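Local atomic coordinates of probable diphthine synthase (Aeropyrum pernix, PDB entry 1WDE), a protein that probably transfers three methyl groups from S-adenosyl-L-methionine to a modified histidine of translation elongation factor 2, forming diphthine, a step in diphthamide biosynthesis. Residues P94-T99 / S121-A126. Sequence-based numbering, arbitrary orientation.
Sequences PMVATT and SGVQAA
The probable S-adenosyl-L-methionine site of this tetrapyrrole-methylase fold brings Val96, in the loop after strand 85-90, against Ser121 and Val123 at the start of helix 122-130. Val96, Ser121 and Gly122 are all inferred, from related enzymes, to bind the cofactor, as is Asp93, which the side chain of Ser121 also touches. The loop leaves the parallel sheet and the helix leads on to the mixed sheet, so the contact lies where the two halves of the fold meet.

One methyl of Val96 does most of the touching. Val96 CG1, held anti to its backbone N (chi1 176°), rests against both partners at once, 3.8 Å from Ser121 OG and 3.9 Å from Val123 CG2. The valines meet through these single branches, a small apolar contact suited to beta-branched residues whose methyls sit close to the backbone. Val123 also packs on Thr170 and Leu172 of strand 168-173, tying the helix start to the mixed sheet.

Ser121 is the N-cap of helix 122-130, a place that suits serine because its short side chain can fold back over the first turn. Ser121 OG accepts from Gln124 N at 3.2 Å, in a nearly straight bond (166°), and so satisfies an amide that has no earlier helical carbonyl to bind. Replacing Ser121 by an alanine would probably leave the Gln124 amide without its cap and Val96 CG1 without the oxygen it rests on, making the helix start less well fixed.

Across the contact, the loop is braced from within. Ala97 adopts a left-handed backbone conformation, turning the chain so that Thr98 comes back toward Pro94, and Thr98 OG1 donates to Pro94 O at 2.6 Å, with the donor oxygen lying 31° out of the carbonyl plane.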
ATOM      1  N   PRO A  94       3.317  -9.346  -5.487  1.00 26.02           N
ATOM      2  CA  PRO A  94       1.944  -9.860  -5.581  1.00 25.47           C
ATOM      3  C   PRO A  94       1.194 -10.117  -4.272  1.00 27.84           C
ATOM      4  O   PRO A  94      -0.032 -10.157  -4.262  1.00 29.92           O
ATOM      5  CB  PRO A  94       2.114 -11.125  -6.416  1.00 28.36           C
ATOM      6  CG  PRO A  94       3.487 -11.611  -6.024  1.00 29.81           C
ATOM      7  CD  PRO A  94       4.293 -10.333  -5.994  1.00 28.29           C
HETATM    8  N   MSE A  95       1.913 -10.271  -3.164  1.00 19.81           N
HETATM    9  CA  MSE A  95       1.256 -10.550  -1.893  1.00 20.32           C
HETATM   10  C   MSE A  95       1.040  -9.289  -1.047  1.00 26.48           C
HETATM   11  O   MSE A  95       0.453  -9.337   0.043  1.00 25.09           O
HETATM   12  CB  MSE A  95       2.078 -11.573  -1.104  1.00 21.15           C
HETATM   13  CG  MSE A  95       2.309 -12.874  -1.860  1.00 22.76           C
HETATM   14 SE   MSE A  95       0.604 -13.654  -2.420  1.00 39.74          SE
HETATM   15  CE  MSE A  95       1.200 -15.446  -2.923  1.00 36.96           C
ATOM     16  N   VAL A  96       1.500  -8.155  -1.551  1.00 26.80           N
ATOM     17  CA  VAL A  96       1.356  -6.919  -0.803  1.00 25.99           C
ATOM     18  C   VAL A  96       0.276  -6.005  -1.341  1.00 25.35           C
ATOM     19  O   VAL A  96       0.439  -5.390  -2.388  1.00 24.29           O
ATOM     20  CB  VAL A  96       2.694  -6.132  -0.757  1.00 26.65           C
ATOM     21  CG1 VAL A  96       2.491  -4.769  -0.050  1.00 24.38           C
ATOM     22  CG2 VAL A  96       3.745  -6.951  -0.008  1.00 31.18           C
ATOM     23  N   ALA A  97      -0.833  -5.922  -0.617  1.00 27.51           N
ATOM     24  CA  ALA A  97      -1.915  -5.029  -0.995  1.00 34.67           C
ATOM     25  C   ALA A  97      -2.618  -5.345  -2.312  1.00 37.26           C
ATOM     26  O   ALA A  97      -2.849  -4.453  -3.122  1.00 34.26           O
ATOM     27  CB  ALA A  97      -1.399  -3.593  -1.025  1.00 30.54           C
ATOM     28  N   THR A  98      -2.929  -6.618  -2.525  1.00 36.68           N
ATOM     29  CA  THR A  98      -3.667  -7.067  -3.712  1.00 34.01           C
ATOM     30  C   THR A  98      -4.381  -8.312  -3.218  1.00 34.07           C
ATOM     31  O   THR A  98      -4.080  -8.794  -2.128  1.00 37.91           O
ATOM     32  CB  THR A  98      -2.747  -7.481  -4.871  1.00 39.75           C
ATOM     33  OG1 THR A  98      -2.229  -8.790  -4.614  1.00 41.10           O
ATOM     34  CG2 THR A  98      -1.589  -6.501  -5.020  1.00 38.52           C
ATOM     35  N   THR A  99      -5.338  -8.828  -3.976  1.00 29.28           N
ATOM     36  CA  THR A  99      -6.015 -10.043  -3.539  1.00 36.39           C
ATOM     37  C   THR A  99      -5.558 -11.274  -4.341  1.00 36.40           C
ATOM     38  O   THR A  99      -6.274 -12.274  -4.399  1.00 36.99           O
ATOM     39  CB  THR A  99      -7.553  -9.915  -3.653  1.00 41.59           C
ATOM     40  OG1 THR A  99      -7.893  -9.446  -4.963  1.00 47.06           O
ATOM     41  CG2 THR A  99      -8.097  -8.964  -2.594  1.00 44.56           C
ATOM     42  N   SER A 121       8.202  -4.163  -3.044  1.00 22.50           N
ATOM     43  CA  SER A 121       6.980  -3.380  -3.176  1.00 24.12           C
ATOM     44  C   SER A 121       7.238  -1.927  -2.774  1.00 20.41           C
ATOM     45  O   SER A 121       8.147  -1.631  -1.985  1.00 17.77           O
ATOM     46  CB  SER A 121       5.838  -3.969  -2.356  1.00 28.57           C
ATOM     47  OG  SER A 121       5.914  -3.583  -1.023  1.00 25.54           O
ATOM     48  N   GLY A 122       6.471  -1.023  -3.368  1.00 22.36           N
ATOM     49  CA  GLY A 122       6.615   0.385  -3.060  1.00 24.81           C
ATOM     50  C   GLY A 122       6.261   0.647  -1.608  1.00 20.20           C
ATOM     51  O   GLY A 122       6.777   1.582  -0.997  1.00 20.25           O
ATOM     52  N   VAL A 123       5.384  -0.180  -1.051  1.00 20.46           N
ATOM     53  CA  VAL A 123       4.997  -0.012   0.345  1.00 18.53           C
ATOM     54  C   VAL A 123       6.208  -0.217   1.240  1.00 19.76           C
ATOM     55  O   VAL A 123       6.459   0.578   2.144  1.00 20.27           O
ATOM     56  CB  VAL A 123       3.920  -1.042   0.787  1.00 18.10           C
ATOM     57  CG1 VAL A 123       3.622  -0.867   2.275  1.00 25.07           C
ATOM     58  CG2 VAL A 123       2.636  -0.860  -0.036  1.00 25.87           C
ATOM     59  N   GLN A 124       6.947  -1.301   1.005  1.00 17.82           N
ATOM     60  CA  GLN A 124       8.124  -1.628   1.817  1.00 18.91           C
ATOM     61  C   GLN A 124       9.193  -0.560   1.667  1.00 22.56           C
ATOM     62  O   GLN A 124       9.794  -0.125   2.661  1.00 21.48           O
ATOM     63  CB  GLN A 124       8.693  -3.006   1.414  1.00 22.63           C
ATOM     64  CG  GLN A 124      10.165  -3.226   1.833  1.00 37.96           C
ATOM     65  CD  GLN A 124      10.934  -4.190   0.909  1.00 44.16           C
ATOM     66  OE1 GLN A 124      12.167  -4.257   0.957  1.00 34.45           O
ATOM     67  NE2 GLN A 124      10.206  -4.930   0.071  1.00 46.77           N
ATOM     68  N   ALA A 125       9.429  -0.140   0.424  1.00 20.97           N
ATOM     69  CA  ALA A 125      10.425   0.888   0.156  1.00 14.34           C
ATOM     70  C   ALA A 125      10.018   2.216   0.819  1.00 16.14           C
ATOM     71  O   ALA A 125      10.867   2.920   1.341  1.00 14.67           O
ATOM     72  CB  ALA A 125      10.593   1.093  -1.350  1.00 22.46           C
ATOM     73  N   ALA A 126       8.726   2.540   0.802  1.00 19.16           N
ATOM     74  CA  ALA A 126       8.249   3.778   1.417  1.00 20.07           C
ATOM     75  C   ALA A 126       8.480   3.717   2.928  1.00 24.52           C
ATOM     76  O   ALA A 126       9.058   4.641   3.497  1.00 19.22           O
ATOM     77  CB  ALA A 126       6.789   3.978   1.120  1.00 11.59           C
TER